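Local coordinates for alkane monooxygenase (Geobacillus thermodenitrificans, PDB 3B9O), which binds flavin mononucleotide and belongs to the luciferase-like monooxygenases, a flavoprotein family built on a TIM-barrel fold, at residues E153-L165 with Q226-H240. Sequence-based numbering, arbitrary orientation.
Sequences EHDERYDLADEYL and QAGMSERGREFAAKH. With FMN (flavin mononucleotide), chain C.
The phosphate site of flavin mononucleotide in this TIM barrel lies where Y158 of helix 154-174 meets S230 and G233 at the start of helix 231-240. Y158 OH donates to FMN O2P (2.6 Å), and S230 N, at the N-cap, donates to FMN O3P (3.0 Å). The helix start probably adds favourable electrostatics for the anion. S230 OG also accepts from G233 N, capping the helix, and from H154 NE2 (3.0 Å), in the imidazole plane. G233, with no side chain, lets its CA lie over one face of the Y158 ring (3.9 Å to the centroid). The R232 chain runs alongside Y158 in the opposite sense, and Y158 CB covers one guanidinium face; a bend at chi2 (57°) helps NH2 form salt bridges to D159 OD1 (2.9 Å, 172°) and D162 OD1 (2.7 Å), both oxygens in the guanidinium plane. D162 OD2 accepts a hydrogen bond from H240 NE2 (2.8 Å); ND1 bonds Y169, fixing the ring's rotation, and L165 CD1 packs on its face. F236, flat and apolar, fills the hole between Y158, A161, D162 and L165. The two helices run nearly parallel (14°) outside the barrel, with L165 and F236 reaching strand 130-135 and the backbone of Q226 hydrogen-bonded to strand 243-246.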
ATOM      1  N   GLU A 153       9.046 -20.109   6.484  1.00 33.24           N
ATOM      2  CA  GLU A 153       9.680 -19.180   7.421  1.00 48.63           C
ATOM      3  C   GLU A 153       9.694 -17.771   6.811  1.00 29.41           C
ATOM      4  O   GLU A 153       9.618 -17.646   5.602  1.00 31.06           O
ATOM      5  CB  GLU A 153      11.124 -19.627   7.670  1.00 36.12           C
ATOM      6  CG  GLU A 153      11.246 -20.963   8.401  1.00 62.26           C
ATOM      7  CD  GLU A 153      11.400 -20.782   9.898  1.00 86.95           C
ATOM      8  OE1 GLU A 153      10.408 -20.388  10.581  1.00 67.55           O
ATOM      9  OE2 GLU A 153      12.533 -21.030  10.382  1.00 82.47           O
ATOM     10  N   HIS A 154       9.792 -16.747   7.664  1.00 27.37           N
ATOM     11  CA  HIS A 154       9.811 -15.329   7.269  1.00 27.37           C
ATOM     12  C   HIS A 154      10.627 -15.015   5.997  1.00 35.58           C
ATOM     13  O   HIS A 154      10.089 -14.460   5.035  1.00 23.62           O
ATOM     14  CB  HIS A 154      10.288 -14.459   8.433  1.00 27.13           C
ATOM     15  CG  HIS A 154      10.509 -13.021   8.061  1.00 28.21           C
ATOM     16  ND1 HIS A 154       9.571 -12.036   8.287  1.00 31.13           N
ATOM     17  CD2 HIS A 154      11.550 -12.413   7.450  1.00 18.91           C
ATOM     18  CE1 HIS A 154      10.043 -10.877   7.862  1.00 35.98           C
ATOM     19  NE2 HIS A 154      11.237 -11.082   7.338  1.00 25.85           N
ATOM     20  N   ASP A 155      11.918 -15.379   5.987  1.00 24.12           N
ATOM     21  CA  ASP A 155      12.798 -15.037   4.876  1.00 22.06           C
ATOM     22  C   ASP A 155      12.461 -15.839   3.628  1.00 48.34           C
ATOM     23  O   ASP A 155      12.509 -15.315   2.506  1.00 26.52           O
ATOM     24  CB  ASP A 155      14.277 -15.224   5.252  1.00 29.32           C
ATOM     25  CG  ASP A 155      14.871 -14.004   5.979  1.00 47.55           C
ATOM     26  OD1 ASP A 155      14.112 -13.186   6.565  1.00 32.96           O
ATOM     27  OD2 ASP A 155      16.125 -13.872   5.945  1.00 43.60           O
ATOM     28  N   GLU A 156      12.113 -17.105   3.828  1.00 20.49           N
ATOM     29  CA  GLU A 156      11.734 -17.979   2.738  1.00 24.58           C
ATOM     30  C   GLU A 156      10.458 -17.477   2.008  1.00 20.22           C
ATOM     31  O   GLU A 156      10.308 -17.649   0.802  1.00 21.56           O
ATOM     32  CB  GLU A 156      11.522 -19.388   3.287  1.00 23.96           C
ATOM     33  CG  GLU A 156      11.175 -20.398   2.250  1.00 36.12           C
ATOM     34  CD  GLU A 156      11.197 -21.823   2.789  1.00 65.28           C
ATOM     35  OE1 GLU A 156      11.318 -22.019   4.040  1.00 46.40           O
ATOM     36  OE2 GLU A 156      11.086 -22.733   1.926  1.00 56.64           O
ATOM     37  N   ARG A 157       9.553 -16.851   2.746  1.00 19.19           N
ATOM     38  CA  ARG A 157       8.402 -16.201   2.111  1.00 22.62           C
ATOM     39  C   ARG A 157       8.810 -15.156   1.062  1.00 23.65           C
ATOM     40  O   ARG A 157       8.133 -15.024   0.047  1.00 26.83           O
ATOM     41  CB  ARG A 157       7.503 -15.554   3.171  1.00 19.95           C
ATOM     42  CG  ARG A 157       6.699 -16.596   3.941  1.00 23.77           C
ATOM     43  CD  ARG A 157       6.011 -16.032   5.156  1.00 25.90           C
ATOM     44  NE  ARG A 157       5.360 -17.138   5.820  1.00 32.44           N
ATOM     45  CZ  ARG A 157       4.064 -17.222   6.094  1.00 40.12           C
ATOM     46  NH1 ARG A 157       3.232 -16.221   5.820  1.00 41.02           N
ATOM     47  NH2 ARG A 157       3.611 -18.309   6.686  1.00 42.05           N
ATOM     48  N   TYR A 158       9.905 -14.431   1.310  1.00 23.26           N
ATOM     49  CA  TYR A 158      10.432 -13.450   0.349  1.00 21.59           C
ATOM     50  C   TYR A 158      11.099 -14.082  -0.877  1.00 32.34           C
ATOM     51  O   TYR A 158      11.024 -13.534  -1.978  1.00 22.37           O
ATOM     52  CB  TYR A 158      11.385 -12.450   1.026  1.00 19.20           C
ATOM     53  CG  TYR A 158      10.664 -11.312   1.717  1.00 27.74           C
ATOM     54  CD1 TYR A 158      10.526 -11.276   3.099  1.00 17.64           C
ATOM     55  CD2 TYR A 158      10.090 -10.284   0.975  1.00 24.56           C
ATOM     56  CE1 TYR A 158       9.838 -10.212   3.729  1.00 31.37           C
ATOM     57  CE2 TYR A 158       9.395  -9.225   1.587  1.00 21.74           C
ATOM     58  CZ  TYR A 158       9.268  -9.185   2.956  1.00 28.38           C
ATOM     59  OH  TYR A 158       8.581  -8.121   3.545  1.00 22.50           O
ATOM     60  N   ASP A 159      11.736 -15.236  -0.700  1.00 20.85           N
ATOM     61  CA  ASP A 159      12.237 -15.984  -1.846  1.00 17.23           C
ATOM     62  C   ASP A 159      11.086 -16.449  -2.757  1.00 20.50           C
ATOM     63  O   ASP A 159      11.200 -16.416  -3.980  1.00 20.50           O
ATOM     64  CB  ASP A 159      13.036 -17.199  -1.375  1.00 28.94           C
ATOM     65  CG  ASP A 159      14.282 -16.811  -0.558  1.00 34.54           C
ATOM     66  OD1 ASP A 159      14.892 -15.762  -0.813  1.00 27.05           O
ATOM     67  OD2 ASP A 159      14.642 -17.592   0.321  1.00 30.22           O
ATOM     68  N   LEU A 160      10.000 -16.913  -2.144  1.00 16.66           N
ATOM     69  CA  LEU A 160       8.790 -17.277  -2.867  1.00 19.59           C
ATOM     70  C   LEU A 160       8.228 -16.053  -3.629  1.00 26.08           C
ATOM     71  O   LEU A 160       7.888 -16.139  -4.826  1.00 18.49           O
ATOM     72  CB  LEU A 160       7.758 -17.865  -1.885  1.00 20.45           C
ATOM     73  CG  LEU A 160       6.317 -17.998  -2.391  1.00 20.74           C
ATOM     74  CD1 LEU A 160       6.232 -18.920  -3.602  1.00 25.56           C
ATOM     75  CD2 LEU A 160       5.430 -18.509  -1.287  1.00 19.74           C
ATOM     76  N   ALA A 161       8.169 -14.913  -2.940  1.00 14.92           N
ATOM     77  CA  ALA A 161       7.790 -13.669  -3.577  1.00 18.42           C
ATOM     78  C   ALA A 161       8.676 -13.304  -4.791  1.00 23.91           C
ATOM     79  O   ALA A 161       8.160 -12.820  -5.814  1.00 15.36           O
ATOM     80  CB  ALA A 161       7.770 -12.554  -2.544  1.00 13.63           C
ATOM     81  N   ASP A 162      10.006 -13.501  -4.681  1.00 17.91           N
ATOM     82  CA  ASP A 162      10.891 -13.292  -5.805  1.00 16.69           C
ATOM     83  C   ASP A 162      10.407 -14.049  -7.046  1.00 20.57           C
ATOM     84  O   ASP A 162      10.266 -13.462  -8.123  1.00 14.12           O
ATOM     85  CB  ASP A 162      12.325 -13.744  -5.475  1.00 16.70           C
ATOM     86  CG  ASP A 162      13.123 -12.691  -4.743  1.00 30.10           C
ATOM     87  OD1 ASP A 162      13.892 -13.065  -3.830  1.00 38.35           O
ATOM     88  OD2 ASP A 162      13.026 -11.485  -5.080  1.00 28.66           O
ATOM     89  N   GLU A 163      10.117 -15.342  -6.874  1.00 16.51           N
ATOM     90  CA  GLU A 163       9.766 -16.192  -8.015  1.00 14.76           C
ATOM     91  C   GLU A 163       8.329 -15.863  -8.484  1.00 18.59           C
ATOM     92  O   GLU A 163       8.042 -15.939  -9.666  1.00 16.78           O
ATOM     93  CB  GLU A 163       9.839 -17.677  -7.642  1.00 16.47           C
ATOM     94  CG  GLU A 163       9.907 -18.571  -8.870  1.00 16.89           C
ATOM     95  CD  GLU A 163       9.808 -20.038  -8.556  1.00 19.47           C
ATOM     96  OE1 GLU A 163      10.316 -20.505  -7.511  1.00 22.83           O
ATOM     97  OE2 GLU A 163       9.202 -20.729  -9.355  1.00 18.16           O
ATOM     98  N   TYR A 164       7.458 -15.502  -7.533  1.00 17.98           N
ATOM     99  CA  TYR A 164       6.092 -15.086  -7.829  1.00 18.14           C
ATOM    100  C   TYR A 164       6.136 -13.878  -8.809  1.00 12.47           C
ATOM    101  O   TYR A 164       5.450 -13.863  -9.842  1.00 18.32           O
ATOM    102  CB  TYR A 164       5.394 -14.707  -6.503  1.00 12.39           C
ATOM    103  CG  TYR A 164       3.884 -14.662  -6.586  1.00  9.73           C
ATOM    104  CD1 TYR A 164       3.108 -15.621  -5.918  1.00 15.08           C
ATOM    105  CD2 TYR A 164       3.229 -13.675  -7.354  1.00 13.25           C
ATOM    106  CE1 TYR A 164       1.725 -15.625  -5.971  1.00 13.31           C
ATOM    107  CE2 TYR A 164       1.802 -13.670  -7.435  1.00 23.52           C
ATOM    108  CZ  TYR A 164       1.073 -14.647  -6.737  1.00 21.88           C
ATOM    109  OH  TYR A 164      -0.303 -14.647  -6.832  1.00 15.29           O
ATOM    110  N   LEU A 165       6.915 -12.872  -8.445  1.00 14.22           N
ATOM    111  CA  LEU A 165       7.154 -11.707  -9.319  1.00 11.81           C
ATOM    112  C   LEU A 165       7.820 -12.098 -10.649  1.00 24.88           C
ATOM    113  O   LEU A 165       7.457 -11.572 -11.691  1.00 19.01           O
ATOM    114  CB  LEU A 165       7.930 -10.620  -8.578  1.00 11.65           C
ATOM    115  CG  LEU A 165       7.092  -9.655  -7.708  1.00 29.50           C
ATOM    116  CD1 LEU A 165       8.058  -8.690  -7.105  1.00 19.65           C
ATOM    117  CD2 LEU A 165       6.068  -8.880  -8.541  1.00 23.38           C
ATOM    118  N   GLN A 226       6.057  -1.954  -2.352  1.00 13.23           N
ATOM    119  CA  GLN A 226       6.464  -2.896  -1.349  1.00 17.86           C
ATOM    120  C   GLN A 226       6.321  -2.227   0.009  1.00 17.44           C
ATOM    121  O   GLN A 226       6.523  -1.018   0.156  1.00 19.53           O
ATOM    122  CB  GLN A 226       7.898  -3.425  -1.589  1.00 14.57           C
ATOM    123  CG  GLN A 226       8.230  -4.642  -0.739  1.00 22.80           C
ATOM    124  CD  GLN A 226       8.810  -4.275   0.624  1.00 34.63           C
ATOM    125  OE1 GLN A 226       8.868  -5.124   1.526  1.00 27.82           O
ATOM    126  NE2 GLN A 226       9.240  -2.997   0.793  1.00 24.13           N
ATOM    127  N   ALA A 227       5.936  -3.039   0.988  1.00 17.30           N
ATOM    128  CA  ALA A 227       5.868  -2.619   2.385  1.00 22.19           C
ATOM    129  C   ALA A 227       6.336  -3.847   3.183  1.00 32.99           C
ATOM    130  O   ALA A 227       5.838  -4.966   2.946  1.00 23.19           O
ATOM    131  CB  ALA A 227       4.426  -2.228   2.748  1.00 18.33           C
ATOM    132  N   GLY A 228       7.316  -3.656   4.071  1.00 23.08           N
ATOM    133  CA  GLY A 228       7.946  -4.772   4.812  1.00 19.72           C
ATOM    134  C   GLY A 228       9.349  -4.313   5.154  1.00 24.69           C
ATOM    135  O   GLY A 228      10.219  -4.150   4.262  1.00 26.12           O
ATOM    136  N   MET A 229       9.540  -4.031   6.435  1.00 24.99           N
ATOM    137  CA  MET A 229      10.736  -3.301   6.926  1.00 28.37           C
ATOM    138  C   MET A 229      11.910  -4.184   7.392  1.00 30.80           C
ATOM    139  O   MET A 229      13.006  -3.678   7.712  1.00 31.80           O
ATOM    140  CB  MET A 229      10.327  -2.325   8.045  1.00 17.47           C
ATOM    141  CG  MET A 229       9.613  -1.075   7.557  1.00 29.27           C
ATOM    142  SD  MET A 229      10.632   0.115   6.627  1.00 36.59           S
ATOM    143  CE  MET A 229      11.510  -0.777   5.380  1.00 46.68           C
ATOM    144  N   SER A 230      11.672  -5.490   7.455  1.00 29.65           N
ATOM    145  CA  SER A 230      12.734  -6.449   7.803  1.00 27.56           C
ATOM    146  C   SER A 230      13.886  -6.298   6.838  1.00 31.10           C
ATOM    147  O   SER A 230      13.729  -5.713   5.750  1.00 25.32           O
ATOM    148  CB  SER A 230      12.202  -7.882   7.789  1.00 24.42           C
ATOM    149  OG  SER A 230      11.915  -8.266   6.456  1.00 31.95           O
ATOM    150  N   GLU A 231      15.060  -6.798   7.218  1.00 20.06           N
ATOM    151  CA  GLU A 231      16.210  -6.666   6.340  1.00 26.80           C
ATOM    152  C   GLU A 231      15.956  -7.353   4.992  1.00 25.08           C
ATOM    153  O   GLU A 231      16.285  -6.811   3.944  1.00 24.30           O
ATOM    154  CB  GLU A 231      17.481  -7.183   7.014  1.00 32.27           C
ATOM    155  CG  GLU A 231      18.692  -7.028   6.122  1.00 45.35           C
ATOM    156  CD  GLU A 231      20.002  -7.315   6.807  1.00 60.38           C
ATOM    157  OE1 GLU A 231      21.021  -7.418   6.073  1.00 59.37           O
ATOM    158  OE2 GLU A 231      20.011  -7.424   8.058  1.00 62.83           O
ATOM    159  N   ARG A 232      15.340  -8.534   5.032  1.00 23.03           N
ATOM    160  CA  ARG A 232      14.953  -9.250   3.815  1.00 24.56           C
ATOM    161  C   ARG A 232      13.951  -8.434   2.957  1.00 24.44           C
ATOM    162  O   ARG A 232      14.071  -8.397   1.725  1.00 24.59           O
ATOM    163  CB  ARG A 232      14.357 -10.629   4.178  1.00 24.31           C
ATOM    164  CG  ARG A 232      14.143 -11.583   2.988  1.00 30.56           C
ATOM    165  CD  ARG A 232      15.443 -11.854   2.204  1.00 21.10           C
ATOM    166  NE  ARG A 232      15.185 -12.619   0.982  1.00 39.33           N
ATOM    167  CZ  ARG A 232      14.782 -12.103  -0.197  1.00 28.69           C
ATOM    168  NH1 ARG A 232      14.584 -10.786  -0.346  1.00 27.29           N
ATOM    169  NH2 ARG A 232      14.608 -12.910  -1.241  1.00 19.32           N
ATOM    170  N   GLY A 233      12.952  -7.849   3.614  1.00 21.99           N
ATOM    171  CA  GLY A 233      11.990  -6.948   2.991  1.00 28.57           C
ATOM    172  C   GLY A 233      12.653  -5.755   2.300  1.00 20.73           C
ATOM    173  O   GLY A 233      12.350  -5.457   1.156  1.00 19.60           O
ATOM    174  N   ARG A 234      13.606  -5.106   2.968  1.00 20.66           N
ATOM    175  CA  ARG A 234      14.293  -3.942   2.378  1.00 24.52           C
ATOM    176  C   ARG A 234      15.069  -4.379   1.182  1.00 20.10           C
ATOM    177  O   ARG A 234      15.132  -3.666   0.193  1.00 17.49           O
ATOM    178  CB  ARG A 234      15.228  -3.236   3.377  1.00 20.34           C
ATOM    179  CG  ARG A 234      14.512  -2.278   4.321  1.00 24.51           C
ATOM    180  CD  ARG A 234      15.511  -1.560   5.276  1.00 28.68           C
ATOM    181  NE  ARG A 234      15.494  -2.320   6.504  1.00 44.46           N
ATOM    182  CZ  ARG A 234      16.522  -2.804   7.171  1.00 37.54           C
ATOM    183  NH1 ARG A 234      17.788  -2.590   6.812  1.00 36.74           N
ATOM    184  NH2 ARG A 234      16.243  -3.483   8.255  1.00 46.78           N
ATOM    185  N   GLU A 235      15.658  -5.578   1.252  1.00 24.87           N
ATOM    186  CA  GLU A 235      16.391  -6.115   0.107  1.00 17.91           C
ATOM    187  C   GLU A 235      15.449  -6.380  -1.075  1.00 18.61           C
ATOM    188  O   GLU A 235      15.799  -6.154  -2.253  1.00 17.47           O
ATOM    189  CB  GLU A 235      17.099  -7.411   0.504  1.00 23.18           C
ATOM    190  CG  GLU A 235      18.019  -7.938  -0.587  1.00 22.70           C
ATOM    191  CD  GLU A 235      19.265  -7.074  -0.786  1.00 21.97           C
ATOM    192  OE1 GLU A 235      19.857  -7.169  -1.863  1.00 23.70           O
ATOM    193  OE2 GLU A 235      19.646  -6.298   0.123  1.00 23.06           O
ATOM    194  N   PHE A 236      14.269  -6.901  -0.746  1.00 18.05           N
ATOM    195  CA  PHE A 236      13.224  -7.189  -1.739  1.00 20.82           C
ATOM    196  C   PHE A 236      12.730  -5.928  -2.430  1.00 15.63           C
ATOM    197  O   PHE A 236      12.591  -5.907  -3.644  1.00 19.84           O
ATOM    198  CB  PHE A 236      12.029  -7.895  -1.082  1.00 16.53           C
ATOM    199  CG  PHE A 236      10.977  -8.350  -2.070  1.00 22.38           C
ATOM    200  CD1 PHE A 236      11.106  -9.561  -2.714  1.00 14.73           C
ATOM    201  CD2 PHE A 236       9.865  -7.570  -2.351  1.00 20.89           C
ATOM    202  CE1 PHE A 236      10.146  -9.998  -3.624  1.00 10.55           C
ATOM    203  CE2 PHE A 236       8.888  -8.014  -3.271  1.00 21.04           C
ATOM    204  CZ  PHE A 236       9.044  -9.231  -3.892  1.00 20.59           C
ATOM    205  N   ALA A 237      12.408  -4.903  -1.635  1.00 17.62           N
ATOM    206  CA  ALA A 237      12.164  -3.545  -2.112  1.00 16.52           C
ATOM    207  C   ALA A 237      13.230  -3.029  -3.081  1.00 17.91           C
ATOM    208  O   ALA A 237      12.904  -2.536  -4.164  1.00 12.86           O
ATOM    209  CB  ALA A 237      12.028  -2.576  -0.886  1.00 17.52           C
ATOM    210  N   ALA A 238      14.513  -3.157  -2.701  1.00 17.61           N
ATOM    211  CA  ALA A 238      15.644  -2.678  -3.517  1.00 18.13           C
ATOM    212  C   ALA A 238      15.670  -3.343  -4.879  1.00 17.32           C
ATOM    213  O   ALA A 238      15.923  -2.693  -5.916  1.00 15.85           O
ATOM    214  CB  ALA A 238      16.984  -2.911  -2.770  1.00 14.74           C
ATOM    215  N   LYS A 239      15.358  -4.634  -4.881  1.00 15.26           N
ATOM    216  CA  LYS A 239      15.353  -5.420  -6.095  1.00 15.87           C
ATOM    217  C   LYS A 239      14.145  -5.091  -7.015  1.00 16.87           C
ATOM    218  O   LYS A 239      14.306  -5.023  -8.206  1.00 16.51           O
ATOM    219  CB  LYS A 239      15.329  -6.918  -5.728  1.00 11.66           C
ATOM    220  CG  LYS A 239      15.511  -7.848  -6.930  1.00 13.14           C
ATOM    221  CD  LYS A 239      15.562  -9.305  -6.508  1.00 14.89           C
ATOM    222  CE  LYS A 239      15.940 -10.140  -7.727  1.00 30.96           C
ATOM    223  NZ  LYS A 239      15.799 -11.589  -7.432  1.00 34.33           N
ATOM    224  N   HIS A 240      12.944  -4.954  -6.451  1.00 17.59           N
ATOM    225  CA  HIS A 240      11.713  -4.927  -7.266  1.00 18.33           C
ATOM    226  C   HIS A 240      10.900  -3.646  -7.225  1.00 15.25           C
ATOM    227  O   HIS A 240      10.258  -3.297  -8.213  1.00 17.90           O
ATOM    228  CB  HIS A 240      10.746  -5.999  -6.760  1.00 17.02           C
ATOM    229  CG  HIS A 240      11.247  -7.397  -6.909  1.00 19.21           C
ATOM    230  ND1 HIS A 240      11.187  -8.091  -8.101  1.00 17.98           N
ATOM    231  CD2 HIS A 240      11.762  -8.254  -5.995  1.00 16.95           C
ATOM    232  CE1 HIS A 240      11.665  -9.313  -7.922  1.00 17.76           C
ATOM    233  NE2 HIS A 240      12.037  -9.430  -6.655  1.00 20.52           N
TER
HETATM  234  N1  FMN C 441       1.217  -6.614   5.763  1.00 55.89           N
HETATM  235  C2  FMN C 441       0.028  -7.055   5.292  1.00 87.73           C
HETATM  236  O2  FMN C 441      -0.199  -8.300   5.317  1.00 53.32           O
HETATM  237  N3  FMN C 441      -0.870  -6.133   4.813  1.00 53.06           N
HETATM  238  C4  FMN C 441      -0.582  -4.792   4.794  1.00 58.29           C
HETATM  239  O4  FMN C 441      -1.411  -3.973   4.343  1.00 56.77           O
HETATM  240  C4A FMN C 441       0.655  -4.333   5.273  1.00 44.69           C
HETATM  241  N5  FMN C 441       1.009  -3.012   5.278  1.00 53.21           N
HETATM  242  C5A FMN C 441       2.228  -2.629   5.777  1.00 66.26           C
HETATM  243  C6  FMN C 441       2.623  -1.277   5.809  1.00 52.67           C
HETATM  244  C7  FMN C 441       3.885  -0.905   6.314  1.00 41.13           C
HETATM  245  C7M FMN C 441       4.323   0.543   6.359  1.00 65.89           C
HETATM  246  C8  FMN C 441       4.757  -1.879   6.779  1.00 62.37           C
HETATM  247  C8M FMN C 441       6.112  -1.493   7.326  1.00 56.28           C
HETATM  248  C9  FMN C 441       4.377  -3.226   6.757  1.00 40.44           C
HETATM  249  C9A FMN C 441       3.117  -3.611   6.263  1.00 71.07           C
HETATM  250  N10 FMN C 441       2.753  -4.919   6.244  1.00 83.50           N
HETATM  251  C10 FMN C 441       1.547  -5.290   5.769  1.00 70.05           C
HETATM  252  C1' FMN C 441       3.655  -5.982   6.739  1.00 64.74           C
HETATM  253  C2' FMN C 441       4.401  -6.620   5.555  1.00 60.62           C
HETATM  254  O2' FMN C 441       3.975  -6.053   4.315  1.00 43.14           O
HETATM  255  C3' FMN C 441       4.279  -8.148   5.438  1.00 60.97           C
HETATM  256  O3' FMN C 441       2.922  -8.622   5.573  1.00 46.02           O
HETATM  257  C4' FMN C 441       5.298  -8.907   6.318  1.00 72.58           C
HETATM  258  O4' FMN C 441       4.666  -9.893   7.139  1.00 84.09           O
HETATM  259  C5' FMN C 441       6.157  -8.016   7.220  1.00 65.18           C
HETATM  260  O5' FMN C 441       7.313  -7.720   6.446  1.00 47.04           O
HETATM  261  P   FMN C 441       8.765  -7.470   7.086  1.00 51.81           P
HETATM  262  O1P FMN C 441       8.878  -8.501   8.196  1.00 71.81           O
HETATM  263  O2P FMN C 441       9.675  -7.672   5.911  1.00 30.75           O
HETATM  264  O3P FMN C 441       8.735  -6.069   7.669  1.00 63.87           O
HETATM  265  O   HOH W   1      14.704 -10.280   7.522  1.00 25.02           O
HETATM  266  O   HOH W   2       5.869  -8.231   3.032  1.00 43.83           O
HETATM  267  O   HOH W   3      14.445 -10.148  -3.112  1.00 23.42           O